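Local coordinates for RTX-adhesin (Marinomonas primoryensis, PDB 5IRB), which forms part of a giant calcium-binding adhesin that attaches its Antarctic bacterium to diatoms and ice, at residues Ile8-Asp13 and Gly34-Asp39; Gly44-Val49 and Thr57-Asn62. One frame throughout, in Å; residues are numbered along the deposited sequence.

Interaction 1. Residues Ile8-Asp13 and Gly34-Asp39; sequences INLDID and GVVNGD
I8-D13 and G34-D39 form an antiparallel ladder at one edge of the three-stranded sheet in the N-terminal domain of this chain: strand 8-12 is outermost and strand 29-38 lies between it and strand 64-70. Four backbone hydrogen bonds join the pair. N9 and N37 exchange two, N9 N to N37 O and N37 N to N9 O, both 2.8 Å. D11 N donates almost straight to V35 O (2.9 Å, 176° at the hydrogen), while V35 N returns a more bent bond to D11 O (3.0 Å, 153°). L10 and V36 face inward from a non-hydrogen-bonded pair, with L10 CD1 3.8 Å from V36 CG2. L10 reaches across because CG stands opposite the backbone N (chi1 175°), whereas CB itself points to the face of the sheet. I8 CB lies 4.1 Å from V36 CG1. This sheet packs on a five-stranded one in a beta-sandwich resembling the immunoglobulin-like domains of bacterial adhesins: I8 meets V86 and V88, and L10 and I12 meet A84. W65 of neighbouring strand 64-70 touches L10, I12 and V36. N9, D11, V35 and N37 occupy the outer face, where D11 CB rests on V35 CG2. Glycine lets the backbones close in at G34, whose CA is 3.1 Å from D11 O; at G38 the backbone conformation itself calls for glycine, as does the nearness of I8 CA. At the G34 end one water donates to both D13 OD2 and G34 O, while D13 OD2 is also hydrogen-bonded to T33 OG1.

Interaction 2. Residues Gly44-Val49 and Thr57-Asn62; sequences GVVTLV and TNVNPN
G44-V46 and T57-V59 meet at the open end of the beta hairpin made by strands 43-50 and 53-58, on the edge of the five-stranded sheet. V46 and T57 form a hydrogen-bonded pair: V46 N donates to T57 O (3.0 Å), nearly in line with the carbonyl, and T57 N donates to V46 O (3.1 Å) in the carbonyl plane. The next bond is longer and comes from outside the carbonyl plane: V59 N reaches G44 O at 3.2 Å from above it, bent to 140° at the hydrogen. Two waters supplement it. One donates to G44 O and to N58 OD1 (2.8 Å), tying that side-chain amide to the opposite strand; the other accepts from G44 N and donates to V59 O (2.7 Å). V59 CG1 packs tightly against the G44 carbonyl, 3.3 Å from G44 O, where glycine's lack of a side chain allows the approach; its torsion is strained, CG1 eclipsing the backbone N (chi1 -2°). T57 CG2 faces V46 CB, while T57 OG1 is hydrogen-bonded to S66 O; V46 also packs on W65 and V86. At G44 O a water thus joins the direct bond, and G44 N and V59 O are linked through another, consistent with a hairpin mouth that is partly hydrated.

In the fold
Interactions 1 and 2 lie in the same N-terminal domain, on the two facing sheets: 8-13 with 34-39 in the three-stranded one, 44-49 with 57-62 in the five-stranded one. Their centres are 10 Å apart and their nearest atoms about 4 Å, without touching. Strand 43-50 follows strand 29-38 in the chain, and W65, from strand 64-70, touches side chains of both interactions. I12 belongs with E102 to a magnesium site seen for this protein, with no magnesium bound to this chain in the model; their side chains are about 4 Å apart, and that of V46 is about 7 Å from I12. The I12 side chain lies about 10 Å from a bound calcium ion.

Interaction 1. Residues Ile8-Asp13 and Gly34-Asp39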
loop_
_atom_site.group_PDB
_atom_site.type_symbol
_atom_site.label_atom_id
_atom_site.label_comp_id
_atom_site.label_asym_id
_atom_site.label_seq_id
_atom_site.Cartn_x
_atom_site.Cartn_y
_atom_site.Cartn_z
ATOM N N ILE A 8 -47.652 31.641 18.150
ATOM C CA ILE A 8 -46.723 30.566 18.534
ATOM C C ILE A 8 -45.416 30.531 17.743
ATOM O O ILE A 8 -45.289 31.136 16.681
ATOM C CB ILE A 8 -47.394 29.194 18.380
ATOM C CG1 ILE A 8 -48.003 29.096 16.980
ATOM C CG2 ILE A 8 -48.481 29.008 19.431
ATOM C CD1 ILE A 8 -48.460 27.727 16.609
ATOM N N ASN A 9 -44.455 29.793 18.289
ATOM C CA ASN A 9 -43.143 29.622 17.695
ATOM C C ASN A 9 -42.835 28.126 17.578
ATOM O O ASN A 9 -43.063 27.374 18.518
ATOM C CB ASN A 9 -42.075 30.338 18.530
ATOM C CG ASN A 9 -40.752 30.480 17.793
ATOM O OD1 ASN A 9 -40.566 31.408 17.004
ATOM N ND2 ASN A 9 -39.822 29.562 18.049
ATOM N N LEU A 10 -42.292 27.709 16.440
ATOM C CA LEU A 10 -42.027 26.299 16.179
ATOM C C LEU A 10 -40.529 26.063 16.038
ATOM O O LEU A 10 -39.875 26.701 15.221
ATOM C CB LEU A 10 -42.726 25.848 14.897
ATOM C CG LEU A 10 -42.485 24.418 14.381
ATOM C CD1 LEU A 10 -42.960 23.385 15.388
ATOM C CD2 LEU A 10 -43.143 24.190 13.027
ATOM N N ASP A 11 -39.986 25.166 16.854
ATOM C CA ASP A 11 -38.572 24.815 16.765
ATOM C C ASP A 11 -38.403 23.349 16.478
ATOM O O ASP A 11 -39.162 22.514 16.977
ATOM C CB ASP A 11 -37.817 25.143 18.051
ATOM C CG ASP A 11 -37.454 26.607 18.164
ATOM O OD1 ASP A 11 -36.519 27.042 17.450
ATOM O OD2 ASP A 11 -38.079 27.318 18.978
ATOM N N ILE A 12 -37.372 23.054 15.688
ATOM C CA ILE A 12 -36.961 21.695 15.379
ATOM C C ILE A 12 -35.611 21.476 16.045
ATOM O O ILE A 12 -34.710 22.306 15.905
ATOM C CB ILE A 12 -36.863 21.459 13.856
ATOM C CG1 ILE A 12 -38.161 21.909 13.162
ATOM C CG2 ILE A 12 -36.532 20.002 13.544
ATOM C CD1 ILE A 12 -37.973 22.328 11.708
ATOM N N ASP A 13 -35.484 20.398 16.813
ATOM C CA ASP A 13 -34.202 20.050 17.430
ATOM C C ASP A 13 -33.208 19.613 16.358
ATOM O O ASP A 13 -33.624 19.150 15.293
ATOM C CB ASP A 13 -34.389 18.931 18.457
ATOM C CG ASP A 13 -35.317 19.321 19.583
ATOM O OD1 ASP A 13 -35.223 20.465 20.068
ATOM O OD2 ASP A 13 -36.164 18.493 19.971
ATOM N N GLY A 34 -39.045 18.374 18.309
ATOM C CA GLY A 34 -38.966 19.790 18.546
ATOM C C GLY A 34 -39.964 20.234 19.584
ATOM O O GLY A 34 -40.489 19.432 20.365
ATOM N N VAL A 35 -40.230 21.533 19.585
ATOM C CA VAL A 35 -41.108 22.140 20.572
ATOM C C VAL A 35 -41.952 23.206 19.885
ATOM O O VAL A 35 -41.529 23.800 18.883
ATOM C CB VAL A 35 -40.331 22.757 21.746
ATOM C CG1 VAL A 35 -39.659 21.684 22.567
ATOM C CG2 VAL A 35 -39.316 23.776 21.250
ATOM N N VAL A 36 -43.148 23.426 20.417
ATOM C CA VAL A 36 -43.994 24.546 20.021
ATOM C C VAL A 36 -44.097 25.439 21.254
ATOM O O VAL A 36 -44.437 24.970 22.320
ATOM C CB VAL A 36 -45.398 24.105 19.556
ATOM C CG1 VAL A 36 -46.253 25.323 19.171
ATOM C CG2 VAL A 36 -45.320 23.091 18.412
ATOM N N ASN A 37 -43.799 26.717 21.123
ATOM C CA ASN A 37 -43.804 27.615 22.260
ATOM C C ASN A 37 -44.752 28.757 22.015
ATOM O O ASN A 37 -45.191 28.945 20.891
ATOM C CB ASN A 37 -42.401 28.199 22.447
ATOM C CG ASN A 37 -41.453 27.244 23.104
ATOM O OD1 ASN A 37 -40.382 26.905 22.573
ATOM N ND2 ASN A 37 -41.841 26.788 24.278
ATOM N N GLY A 38 -44.959 29.635 22.986
ATOM C CA GLY A 38 -45.767 30.795 22.712
ATOM C C GLY A 38 -47.026 30.745 23.530
ATOM O O GLY A 38 -46.971 30.319 24.668
ATOM N N ASP A 39 -48.128 31.183 22.959
ATOM C CA ASP A 39 -49.437 31.061 23.612
ATOM C C ASP A 39 -49.774 29.626 24.019
ATOM O O ASP A 39 -49.371 28.662 23.364
ATOM C CB ASP A 39 -50.537 31.560 22.698
ATOM C CG ASP A 39 -50.639 33.042 22.701
ATOM O OD1 ASP A 39 -50.413 33.630 23.764
ATOM O OD2 ASP A 39 -50.983 33.618 21.648
HETATM O O HOH W 1 -38.455 17.914 21.874
#

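Interaction 2. Residues Gly44-Val49 and Thr57-Asn62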
loop_
_atom_site.group_PDB
_atom_site.type_symbol
_atom_site.label_atom_id
_atom_site.label_comp_id
_atom_site.label_asym_id
_atom_site.label_seq_id
_atom_site.Cartn_x
_atom_site.Cartn_y
_atom_site.Cartn_z
ATOM N N GLY A 44 -52.232 20.334 18.892
ATOM C CA GLY A 44 -51.633 20.864 17.683
ATOM C C GLY A 44 -51.173 19.771 16.734
ATOM O O GLY A 44 -51.026 18.611 17.134
ATOM N N VAL A 45 -50.978 20.154 15.474
ATOM C CA VAL A 45 -50.510 19.256 14.423
ATOM C C VAL A 45 -49.270 19.834 13.765
ATOM O O VAL A 45 -49.337 20.884 13.123
ATOM C CB VAL A 45 -51.574 19.015 13.330
ATOM C CG1 VAL A 45 -51.040 18.059 12.241
ATOM C CG2 VAL A 45 -52.898 18.521 13.942
ATOM N N VAL A 46 -48.141 19.147 13.943
ATOM C CA VAL A 46 -46.902 19.463 13.229
ATOM C C VAL A 46 -46.794 18.714 11.903
ATOM O O VAL A 46 -46.942 17.492 11.844
ATOM C CB VAL A 46 -45.660 19.140 14.078
ATOM C CG1 VAL A 46 -44.378 19.319 13.256
ATOM C CG2 VAL A 46 -45.635 20.010 15.321
ATOM N N THR A 47 -46.564 19.479 10.838
ATOM C CA THR A 47 -46.338 18.931 9.511
ATOM C C THR A 47 -44.895 19.190 9.067
ATOM O O THR A 47 -44.419 20.327 9.101
ATOM C CB THR A 47 -47.326 19.529 8.496
ATOM O OG1 THR A 47 -48.663 19.229 8.924
ATOM C CG2 THR A 47 -47.109 18.940 7.104
ATOM N N LEU A 48 -44.218 18.124 8.639
ATOM C CA LEU A 48 -42.841 18.201 8.153
ATOM C C LEU A 48 -42.814 17.784 6.701
ATOM O O LEU A 48 -43.507 16.848 6.323
ATOM C CB LEU A 48 -41.917 17.258 8.918
ATOM C CG LEU A 48 -41.655 17.288 10.417
ATOM C CD1 LEU A 48 -40.475 16.381 10.720
ATOM C CD2 LEU A 48 -41.364 18.688 10.884
ATOM N N VAL A 49 -41.995 18.444 5.889
ATOM C CA VAL A 49 -41.804 17.980 4.514
ATOM C C VAL A 49 -40.333 17.713 4.273
ATOM O O VAL A 49 -39.490 18.552 4.564
ATOM C CB VAL A 49 -42.343 18.978 3.464
ATOM C CG1 VAL A 49 -42.076 18.451 2.044
ATOM C CG2 VAL A 49 -43.838 19.229 3.684
ATOM N N THR A 57 -47.390 14.695 13.028
ATOM C CA THR A 57 -47.540 14.178 14.377
ATOM C C THR A 57 -48.311 15.149 15.264
ATOM O O THR A 57 -48.559 16.281 14.861
ATOM C CB THR A 57 -46.178 13.888 15.020
ATOM O OG1 THR A 57 -46.382 13.097 16.193
ATOM C CG2 THR A 57 -45.477 15.176 15.407
ATOM N N ASN A 58 -48.621 14.707 16.482
ATOM C CA ASN A 58 -49.274 15.538 17.491
ATOM C C ASN A 58 -48.263 16.313 18.287
ATOM O O ASN A 58 -47.072 15.990 18.236
ATOM C CB ASN A 58 -50.049 14.673 18.484
ATOM C CG ASN A 58 -51.398 14.296 17.984
ATOM O OD1 ASN A 58 -51.959 14.994 17.147
ATOM N ND2 ASN A 58 -51.943 13.185 18.482
ATOM N N VAL A 59 -48.712 17.350 18.997
ATOM C CA VAL A 59 -47.833 17.958 19.980
ATOM C C VAL A 59 -48.305 17.549 21.379
ATOM O O VAL A 59 -49.501 17.549 21.701
ATOM C CB VAL A 59 -47.678 19.487 19.813
ATOM C CG1 VAL A 59 -48.437 19.988 18.624
ATOM C CG2 VAL A 59 -47.972 20.205 21.085
ATOM N N ASN A 60 -47.335 17.168 22.191
ATOM C CA ASN A 60 -47.563 16.667 23.529
ATOM C C ASN A 60 -48.050 17.789 24.432
ATOM O O ASN A 60 -47.951 18.974 24.072
ATOM C CB ASN A 60 -46.272 16.067 24.078
ATOM C CG ASN A 60 -45.738 14.939 23.210
ATOM O OD1 ASN A 60 -46.498 14.124 22.690
ATOM N ND2 ASN A 60 -44.421 14.900 23.036
ATOM N N PRO A 61 -48.642 17.430 25.575
ATOM C CA PRO A 61 -49.193 18.531 26.369
ATOM C C PRO A 61 -48.090 19.504 26.791
ATOM O O PRO A 61 -48.349 20.699 26.889
ATOM C CB PRO A 61 -49.798 17.817 27.588
ATOM C CG PRO A 61 -50.122 16.439 27.090
ATOM C CD PRO A 61 -49.012 16.110 26.115
ATOM N N ASN A 62 -46.867 19.012 26.969
ATOM C CA ASN A 62 -45.755 19.895 27.319
ATOM C C ASN A 62 -45.151 20.640 26.124
ATOM O O ASN A 62 -44.035 21.140 26.216
ATOM C CB ASN A 62 -44.648 19.120 28.053
ATOM C CG ASN A 62 -43.837 18.209 27.133
ATOM O OD1 ASN A 62 -44.215 17.954 25.988
ATOM N ND2 ASN A 62 -42.702 17.714 27.642
HETATM O O HOH W 2 -53.640 17.233 17.377
HETATM O O HOH W 3 -51.834 17.657 20.356
#